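Local coordinates for protein adenylation domain (Streptomyces sp., PDB 5N9X) that is an adenylation domain of the AMP-binding (ANL) superfamily, with adenosine-5'-triphosphate and threonine bound in its pocket, at residues E154-Y166 with P174-A186. Numbering follows the deposited sequence. Where two conformers were deposited one is given.
With ATP (adenosine-5'-triphosphate), chain D.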
ATOM      1  N   GLU A 154       1.338 -29.727  -8.190  1.00 39.15           N
ATOM      2  CA  GLU A 154       0.612 -29.752  -6.930  1.00 39.56           C
ATOM      3  C   GLU A 154       0.139 -28.344  -6.560  1.00 31.98           C
ATOM      4  O   GLU A 154       0.861 -27.382  -6.787  1.00 31.28           O
ATOM      5  CB  GLU A 154       1.509 -30.323  -5.842  1.00 37.27           C
ATOM      6  CG  GLU A 154       0.850 -30.435  -4.504  1.00 46.14           C
ATOM      7  CD  GLU A 154       1.776 -31.002  -3.465  1.00 50.69           C
ATOM      8  OE1 GLU A 154       2.946 -31.297  -3.796  1.00 48.55           O
ATOM      9  OE2 GLU A 154       1.335 -31.128  -2.307  1.00 56.16           O
ATOM     10  N   ARG A 155      -1.071 -28.225  -6.013  1.00 32.79           N
ATOM     11  CA  ARG A 155      -1.657 -26.923  -5.679  1.00 30.62           C
ATOM     12  C   ARG A 155      -1.208 -26.433  -4.296  1.00 30.47           C
ATOM     13  O   ARG A 155      -0.935 -27.237  -3.407  1.00 27.37           O
ATOM     14  CB  ARG A 155      -3.195 -26.992  -5.749  1.00 25.13           C
ATOM     15  CG  ARG A 155      -3.765 -26.889  -7.153  1.00 29.02           C
ATOM     16  CD  ARG A 155      -5.263 -27.247  -7.242  1.00 26.22           C
ATOM     17  NE  ARG A 155      -5.585 -27.696  -8.599  1.00 32.19           N
ATOM     18  CZ  ARG A 155      -5.792 -26.868  -9.619  1.00 26.67           C
ATOM     19  NH1 ARG A 155      -5.732 -25.558  -9.420  1.00 28.35           N
ATOM     20  NH2 ARG A 155      -6.050 -27.334 -10.832  1.00 22.30           N
ATOM     21  N   PRO A 156      -1.137 -25.103  -4.108  1.00 29.65           N
ATOM     22  CA  PRO A 156      -0.685 -24.590  -2.807  1.00 28.21           C
ATOM     23  C   PRO A 156      -1.772 -24.685  -1.742  1.00 24.36           C
ATOM     24  O   PRO A 156      -2.941 -24.810  -2.117  1.00 21.89           O
ATOM     25  CB  PRO A 156      -0.325 -23.130  -3.110  1.00 20.02           C
ATOM     26  CG  PRO A 156      -1.134 -22.779  -4.318  1.00 23.12           C
ATOM     27  CD  PRO A 156      -1.308 -24.035  -5.111  1.00 21.14           C
ATOM     28  N   GLY A 157      -1.398 -24.657  -0.462  1.00 18.85           N
ATOM     29  CA  GLY A 157      -2.373 -24.630   0.616  1.00 17.29           C
ATOM     30  C   GLY A 157      -2.514 -23.248   1.244  1.00 21.85           C
ATOM     31  O   GLY A 157      -1.785 -22.324   0.889  1.00 20.35           O
ATOM     32  N   PRO A 158      -3.476 -23.087   2.163  1.00 21.21           N
ATOM     33  CA  PRO A 158      -3.639 -21.805   2.863  1.00 20.16           C
ATOM     34  C   PRO A 158      -2.367 -21.359   3.579  1.00 22.33           C
ATOM     35  O   PRO A 158      -2.104 -20.155   3.690  1.00 17.80           O
ATOM     36  CB  PRO A 158      -4.762 -22.081   3.878  1.00 15.42           C
ATOM     37  CG  PRO A 158      -5.076 -23.557   3.784  1.00 15.46           C
ATOM     38  CD  PRO A 158      -4.589 -24.011   2.438  1.00 18.90           C
ATOM     39  N   GLN A 159      -1.576 -22.316   4.057  1.00 24.90           N
ATOM     40  CA  GLN A 159      -0.371 -21.957   4.789  1.00 17.72           C
ATOM     41  C   GLN A 159       0.855 -21.790   3.918  1.00 16.73           C
ATOM     42  O   GLN A 159       1.910 -21.486   4.434  1.00 21.01           O
ATOM     43  CB  GLN A 159      -0.113 -22.972   5.900  1.00 20.74           C
ATOM     44  CG  GLN A 159      -1.334 -23.200   6.791  1.00 26.30           C
ATOM     45  CD  GLN A 159      -1.521 -22.099   7.838  1.00 35.67           C
ATOM     46  OE1 GLN A 159      -1.150 -20.937   7.625  1.00 26.86           O
ATOM     47  NE2 GLN A 159      -2.093 -22.467   8.984  1.00 47.75           N
ATOM     48  N   ASP A 160       0.718 -21.931   2.602  1.00 15.70           N
ATOM     49  CA  ASP A 160       1.805 -21.550   1.698  1.00 13.72           C
ATOM     50  C   ASP A 160       1.848 -20.044   1.399  1.00 12.80           C
ATOM     51  O   ASP A 160       0.822 -19.372   1.319  1.00 18.66           O
ATOM     52  CB  ASP A 160       1.730 -22.364   0.398  1.00 15.33           C
ATOM     53  CG  ASP A 160       2.124 -23.833   0.614  1.00 33.85           C
ATOM     54  OD1 ASP A 160       3.325 -24.059   0.903  1.00 30.08           O
ATOM     55  OD2 ASP A 160       1.254 -24.743   0.533  1.00 23.18           O
ATOM     56  N   VAL A 161       3.061 -19.522   1.273  1.00 14.94           N
ATOM     57  CA  VAL A 161       3.290 -18.108   1.014  1.00 11.37           C
ATOM     58  C   VAL A 161       2.864 -17.755  -0.402  1.00 18.80           C
ATOM     59  O   VAL A 161       3.260 -18.409  -1.365  1.00 14.96           O
ATOM     60  CB  VAL A 161       4.778 -17.729   1.230  1.00 14.49           C
ATOM     61  CG1 VAL A 161       5.019 -16.261   0.996  1.00 10.14           C
ATOM     62  CG2 VAL A 161       5.214 -18.095   2.640  1.00 12.13           C
ATOM     63  N   ALA A 162       2.055 -16.706  -0.516  1.00 14.24           N
ATOM     64  CA  ALA A 162       1.591 -16.252  -1.805  1.00 12.31           C
ATOM     65  C   ALA A 162       2.545 -15.194  -2.349  1.00 13.89           C
ATOM     66  O   ALA A 162       2.871 -15.165  -3.532  1.00 13.72           O
ATOM     67  CB  ALA A 162       0.162 -15.700  -1.700  1.00  8.96           C
ATOM     68  N   TYR A 163       2.989 -14.304  -1.477  1.00 14.52           N
ATOM     69  CA  TYR A 163       3.885 -13.253  -1.914  1.00 12.76           C
ATOM     70  C   TYR A 163       4.795 -12.746  -0.825  1.00 15.30           C
ATOM     71  O   TYR A 163       4.557 -12.942   0.362  1.00 13.30           O
ATOM     72  CB  TYR A 163       3.101 -12.088  -2.515  1.00 12.20           C
ATOM     73  CG  TYR A 163       2.171 -11.331  -1.594  1.00 17.13           C
ATOM     74  CD1 TYR A 163       2.634 -10.287  -0.786  1.00 16.27           C
ATOM     75  CD2 TYR A 163       0.822 -11.621  -1.575  1.00 11.09           C
ATOM     76  CE1 TYR A 163       1.772  -9.575   0.014  1.00 12.48           C
ATOM     77  CE2 TYR A 163      -0.045 -10.924  -0.779  1.00 12.75           C
ATOM     78  CZ  TYR A 163       0.422  -9.905   0.016  1.00 19.02           C
ATOM     79  OH  TYR A 163      -0.478  -9.221   0.810  1.00  9.25           O
ATOM     80  N   ILE A 164       5.873 -12.122  -1.277  1.00 14.30           N
ATOM     81  CA  ILE A 164       6.827 -11.513  -0.408  1.00 14.07           C
ATOM     82  C   ILE A 164       7.122 -10.130  -0.928  1.00 15.47           C
ATOM     83  O   ILE A 164       7.751  -9.929  -1.973  1.00 17.09           O
ATOM     84  CB  ILE A 164       8.090 -12.353  -0.292  1.00 20.58           C
ATOM     85  CG1 ILE A 164       7.752 -13.592   0.505  1.00 20.17           C
ATOM     86  CG2 ILE A 164       9.195 -11.563   0.394  1.00 15.86           C
ATOM     87  CD1 ILE A 164       8.542 -14.744   0.150  1.00 24.61           C
ATOM     88  N   ILE A 165       6.586  -9.180  -0.184  1.00 14.18           N
ATOM     89  CA  ILE A 165       6.673  -7.784  -0.522  1.00 23.74           C
ATOM     90  C   ILE A 165       7.621  -7.127   0.469  1.00 15.46           C
ATOM     91  O   ILE A 165       7.618  -7.449   1.658  1.00 14.67           O
ATOM     92  CB  ILE A 165       5.276  -7.156  -0.519  1.00 15.36           C
ATOM     93  CG1 ILE A 165       4.700  -7.275  -1.935  1.00 22.32           C
ATOM     94  CG2 ILE A 165       5.322  -5.719  -0.044  1.00 22.49           C
ATOM     95  CD1 ILE A 165       3.350  -6.616  -2.141  1.00 20.08           C
ATOM     96  N   TYR A 166       8.480  -6.262  -0.044  1.00 23.22           N
ATOM     97  CA  TYR A 166       9.492  -5.618   0.780  1.00 25.32           C
ATOM     98  C   TYR A 166       9.052  -4.244   1.227  1.00 29.72           C
ATOM     99  O   TYR A 166       8.623  -3.422   0.422  1.00 30.95           O
ATOM    100  CB  TYR A 166      10.824  -5.554   0.027  1.00 23.47           C
ATOM    101  CG  TYR A 166      11.630  -6.816   0.198  1.00 30.44           C
ATOM    102  CD1 TYR A 166      11.247  -8.001  -0.411  1.00 24.46           C
ATOM    103  CD2 TYR A 166      12.758  -6.826   1.004  1.00 25.77           C
ATOM    104  CE1 TYR A 166      11.984  -9.151  -0.239  1.00 26.60           C
ATOM    105  CE2 TYR A 166      13.492  -7.957   1.181  1.00 20.85           C
ATOM    106  CZ  TYR A 166      13.100  -9.118   0.560  1.00 25.97           C
ATOM    107  OH  TYR A 166      13.826 -10.259   0.738  1.00 27.15           O
ATOM    108  N   PRO A 174      16.060  -2.982   3.417  0.50 35.50           N
ATOM    109  CA  PRO A 174      14.651  -3.232   3.192  0.50 36.96           C
ATOM    110  C   PRO A 174      14.301  -4.577   3.795  0.50 37.19           C
ATOM    111  O   PRO A 174      15.188  -5.324   4.027  0.50 31.50           O
ATOM    112  CB  PRO A 174      14.511  -3.277   1.666  0.50 31.67           C
ATOM    113  CG  PRO A 174      15.744  -2.751   1.101  0.50 31.54           C
ATOM    114  CD  PRO A 174      16.759  -3.189   2.056  0.50 33.28           C
ATOM    115  N   LYS A 175      13.144  -4.643   4.423  1.00 34.76           N
ATOM    116  CA  LYS A 175      12.706  -5.919   4.988  1.00 31.70           C
ATOM    117  C   LYS A 175      11.545  -6.613   4.289  1.00 25.70           C
ATOM    118  O   LYS A 175      10.555  -5.990   3.928  1.00 24.96           O
ATOM    119  CB  LYS A 175      12.384  -5.715   6.471  1.00 30.07           C
ATOM    120  CG  LYS A 175      11.340  -4.654   6.771  1.00 29.16           C
ATOM    121  CD  LYS A 175      11.145  -4.543   8.274  1.00 26.63           C
ATOM    122  CE  LYS A 175      10.097  -3.511   8.640  1.00 42.18           C
ATOM    123  NZ  LYS A 175      10.502  -2.124   8.289  1.00 51.49           N
ATOM    124  N   GLY A 176      11.689  -7.924   4.118  1.00 20.31           N
ATOM    125  CA  GLY A 176      10.679  -8.730   3.467  1.00 16.11           C
ATOM    126  C   GLY A 176       9.597  -9.283   4.387  1.00 23.33           C
ATOM    127  O   GLY A 176       9.885  -9.889   5.439  1.00 16.06           O
ATOM    128  N   VAL A 177       8.347  -9.075   3.963  1.00 18.02           N
ATOM    129  CA  VAL A 177       7.166  -9.609   4.623  1.00 14.65           C
ATOM    130  C   VAL A 177       6.535 -10.673   3.726  1.00 22.33           C
ATOM    131  O   VAL A 177       6.032 -10.359   2.628  1.00 16.83           O
ATOM    132  CB  VAL A 177       6.101  -8.510   4.910  1.00 20.93           C
ATOM    133  CG1 VAL A 177       4.984  -9.069   5.779  1.00 19.36           C
ATOM    134  CG2 VAL A 177       6.718  -7.263   5.540  1.00 15.40           C
ATOM    135  N   PRO A 178       6.570 -11.939   4.171  1.00 21.57           N
ATOM    136  CA  PRO A 178       5.895 -13.003   3.414  1.00 16.70           C
ATOM    137  C   PRO A 178       4.440 -13.156   3.833  1.00 15.58           C
ATOM    138  O   PRO A 178       4.145 -13.376   5.010  1.00 15.02           O
ATOM    139  CB  PRO A 178       6.707 -14.256   3.759  1.00 11.22           C
ATOM    140  CG  PRO A 178       7.248 -13.964   5.138  1.00 17.25           C
ATOM    141  CD  PRO A 178       7.389 -12.468   5.278  1.00 17.47           C
ATOM    142  N   VAL A 179       3.535 -13.049   2.868  1.00 15.09           N
ATOM    143  CA  VAL A 179       2.101 -13.134   3.150  1.00 14.93           C
ATOM    144  C   VAL A 179       1.523 -14.409   2.558  1.00 12.72           C
ATOM    145  O   VAL A 179       1.664 -14.659   1.347  1.00 13.78           O
ATOM    146  CB  VAL A 179       1.358 -11.905   2.595  1.00 13.94           C
ATOM    147  CG1 VAL A 179      -0.149 -12.039   2.758  1.00  9.22           C
ATOM    148  CG2 VAL A 179       1.881 -10.655   3.265  1.00 16.30           C
ATOM    149  N   ARG A 180       0.884 -15.212   3.407  1.00 10.73           N
ATOM    150  CA  ARG A 180       0.300 -16.496   2.978  1.00 14.67           C
ATOM    151  C   ARG A 180      -1.082 -16.412   2.297  1.00 13.07           C
ATOM    152  O   ARG A 180      -1.828 -15.458   2.496  1.00 15.90           O
ATOM    153  CB  ARG A 180       0.201 -17.433   4.180  1.00 15.31           C
ATOM    154  CG  ARG A 180       1.549 -17.921   4.659  1.00 18.74           C
ATOM    155  CD  ARG A 180       1.565 -18.123   6.159  1.00 23.50           C
ATOM    156  NE  ARG A 180       2.512 -19.178   6.536  1.00 33.31           N
ATOM    157  CZ  ARG A 180       2.342 -20.009   7.565  1.00 39.87           C
ATOM    158  NH1 ARG A 180       1.271 -19.897   8.345  1.00 36.59           N
ATOM    159  NH2 ARG A 180       3.245 -20.951   7.820  1.00 36.88           N
ATOM    160  N   HIS A 181      -1.390 -17.422   1.487  1.00 14.68           N
ATOM    161  CA  HIS A 181      -2.675 -17.550   0.810  1.00 12.07           C
ATOM    162  C   HIS A 181      -3.838 -17.346   1.774  1.00 13.79           C
ATOM    163  O   HIS A 181      -4.729 -16.545   1.509  1.00 16.40           O
ATOM    164  CB  HIS A 181      -2.775 -18.925   0.125  1.00 14.23           C
ATOM    165  CG  HIS A 181      -2.081 -18.989  -1.202  1.00 14.25           C
ATOM    166  ND1 HIS A 181      -2.658 -18.530  -2.373  1.00 11.56           N
ATOM    167  CD2 HIS A 181      -0.858 -19.464  -1.545  1.00 14.02           C
ATOM    168  CE1 HIS A 181      -1.813 -18.708  -3.373  1.00 13.44           C
ATOM    169  NE2 HIS A 181      -0.712 -19.270  -2.900  1.00 18.58           N
ATOM    170  N   GLY A 182      -3.822 -18.066   2.892  1.00 13.74           N
ATOM    171  CA  GLY A 182      -4.798 -17.895   3.953  1.00  7.56           C
ATOM    172  C   GLY A 182      -4.837 -16.509   4.566  1.00  8.10           C
ATOM    173  O   GLY A 182      -5.895 -16.053   5.014  1.00 12.72           O
ATOM    174  N   ASN A 183      -3.704 -15.815   4.606  1.00  9.06           N
ATOM    175  CA  ASN A 183      -3.755 -14.413   5.011  1.00 11.05           C
ATOM    176  C   ASN A 183      -4.623 -13.618   4.021  1.00 13.31           C
ATOM    177  O   ASN A 183      -5.600 -12.980   4.428  1.00 10.78           O
ATOM    178  CB  ASN A 183      -2.366 -13.770   5.105  1.00 11.79           C
ATOM    179  CG  ASN A 183      -1.457 -14.411   6.159  1.00 10.40           C
ATOM    180  OD1 ASN A 183      -0.280 -14.565   5.919  1.00 11.39           O
ATOM    181  ND2 ASN A 183      -1.994 -14.726   7.337  1.00 12.73           N
ATOM    182  N   VAL A 184      -4.286 -13.673   2.727  1.00  7.73           N
ATOM    183  CA  VAL A 184      -5.085 -12.942   1.749  1.00 11.87           C
ATOM    184  C   VAL A 184      -6.555 -13.376   1.673  1.00 13.15           C
ATOM    185  O   VAL A 184      -7.446 -12.521   1.579  1.00 13.27           O
ATOM    186  CB  VAL A 184      -4.530 -13.029   0.308  1.00 12.37           C
ATOM    187  CG1 VAL A 184      -5.152 -11.914  -0.515  1.00  7.87           C
ATOM    188  CG2 VAL A 184      -3.034 -12.883   0.281  1.00  9.27           C
ATOM    189  N   THR A 185      -6.818 -14.686   1.689  1.00 12.14           N
ATOM    190  CA  THR A 185      -8.205 -15.128   1.627  1.00 13.67           C
ATOM    191  C   THR A 185      -8.949 -14.667   2.889  1.00 12.22           C
ATOM    192  O   THR A 185     -10.117 -14.286   2.797  1.00 13.17           O
ATOM    193  CB  THR A 185      -8.344 -16.686   1.365  1.00 20.20           C
ATOM    194  OG1 THR A 185      -7.680 -17.457   2.375  1.00 17.85           O
ATOM    195  CG2 THR A 185      -7.782 -17.049  -0.012  1.00 16.07           C
ATOM    196  N   ALA A 186      -8.288 -14.624   4.044  1.00 10.93           N
ATOM    197  CA  ALA A 186      -8.933 -14.034   5.226  1.00 10.13           C
ATOM    198  C   ALA A 186      -9.267 -12.546   5.024  1.00 10.57           C
ATOM    199  O   ALA A 186     -10.276 -12.075   5.534  1.00 13.72           O
ATOM    200  CB  ALA A 186      -8.064 -14.211   6.480  1.00  7.54           C
TER
HETATM  201  PG  ATP D 602       7.172  -0.596   7.302  1.00 74.44           P
HETATM  202  O1G ATP D 602       6.845  -0.196   8.736  1.00 65.76           O
HETATM  203  O2G ATP D 602       8.635  -0.768   7.030  1.00 60.14           O
HETATM  204  O3G ATP D 602       6.409  -1.805   6.789  1.00 69.88           O
HETATM  205  PB  ATP D 602       5.333   1.174   5.872  1.00 66.01           P
HETATM  206  O1B ATP D 602       4.747   1.754   7.163  1.00 53.25           O
HETATM  207  O2B ATP D 602       5.273   1.960   4.602  1.00 42.90           O
HETATM  208  O3B ATP D 602       6.824   0.702   6.336  1.00 71.98           O
HETATM  209  PA  ATP D 602       3.350  -0.504   4.900  1.00 65.66           P
HETATM  210  O1A ATP D 602       2.786  -1.768   5.505  1.00 36.62           O
HETATM  211  O2A ATP D 602       3.360  -0.374   3.381  1.00 50.69           O
HETATM  212  O3A ATP D 602       4.811  -0.295   5.506  1.00 60.53           O
HETATM  213  O5' ATP D 602       2.695   0.855   5.531  1.00 43.86           O
HETATM  214  C5' ATP D 602       1.757   0.892   6.606  1.00 32.94           C
HETATM  215  C4' ATP D 602       1.900   2.200   7.387  1.00 30.33           C
HETATM  216  O4' ATP D 602       1.176   3.253   6.769  1.00 21.25           O
HETATM  217  C3' ATP D 602       1.453   2.130   8.836  1.00 25.22           C
HETATM  218  O3' ATP D 602       2.633   2.099   9.631  1.00 38.62           O
HETATM  219  C2' ATP D 602       0.688   3.402   9.096  1.00 23.37           C
HETATM  220  O2' ATP D 602       1.533   4.291   9.822  1.00 22.77           O
HETATM  221  C1' ATP D 602       0.430   4.009   7.733  1.00 29.69           C
HETATM  222  N9  ATP D 602      -1.019   3.953   7.366  1.00 25.52           N
HETATM  223  C8  ATP D 602      -1.588   3.024   6.566  1.00 21.22           C
HETATM  224  N7  ATP D 602      -2.916   3.225   6.401  1.00 16.44           N
HETATM  225  C5  ATP D 602      -3.226   4.328   7.105  1.00 18.58           C
HETATM  226  C6  ATP D 602      -4.469   5.094   7.350  1.00 14.02           C
HETATM  227  N6  ATP D 602      -5.632   4.695   6.799  1.00 12.66           N
HETATM  228  N1  ATP D 602      -4.396   6.182   8.143  1.00 13.70           N
HETATM  229  C2  ATP D 602      -3.224   6.540   8.707  1.00 22.43           C
HETATM  230  N3  ATP D 602      -2.042   5.910   8.527  1.00 19.77           N
HETATM  231  C4  ATP D 602      -1.977   4.804   7.746  1.00 23.10           C
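Antiparallel strands 161-166 and 175-180 form a hairpin in which Ile165 and Val177, then Tyr163 and Val179, are hydrogen-bonded pairs, until a classic beta bulge sets Ala162 and Tyr163 together against Val179. The bulge shows in a shared acceptor: Val179 O takes Ala162 N at 2.8 Å and Tyr163 N at 3.1 Å. Beyond it, Asp160 O and Pro158 O receive His181 N and Gly182 N, tying the turn 157-160 to the first residues of the helix.

Three CH-pi contacts follow: two tyrosines of one strand lie over the other, and the first helix residue, His181, turns its ring to the first strand. Tyr166 lies flat over Gly176, whose CA stands 3.6 Å from the ring centroid. With CG wedged between backbone N and carbonyl carbon (chi1 64°), Tyr163 folds over Val179, CB of the valine sitting 3.4 Å from CZ; Val184 CG2 adds a contact at CE2. Ala162 CB is centred on one face of the His181 imidazole, Asp160 O lies at its edge, and ND1 is hydrogen-bonded to Leu20 N. Ile164 CG1 packs on Pro178 CB at 3.5 Å. The Arg180 guanidinium rests with one face over Gln159 O, its NH1 also forming a salt bridge with Glu373.

The strands are joined by the phosphate-binding loop of the ANL superfamily: at its end Lys175 NZ donates a 2.6 Å hydrogen bond to ATP O2G on the gamma-phosphate, and Thr167 OG1 also bonds ATP. Strand 94-97 runs beside 161-166, with Tyr95 bonded to the backbone of Ala162 and Ile164; helix 104-114 receives Tyr166 OH at Asp113, and helix 20-30 packs against Ala162 and Val184.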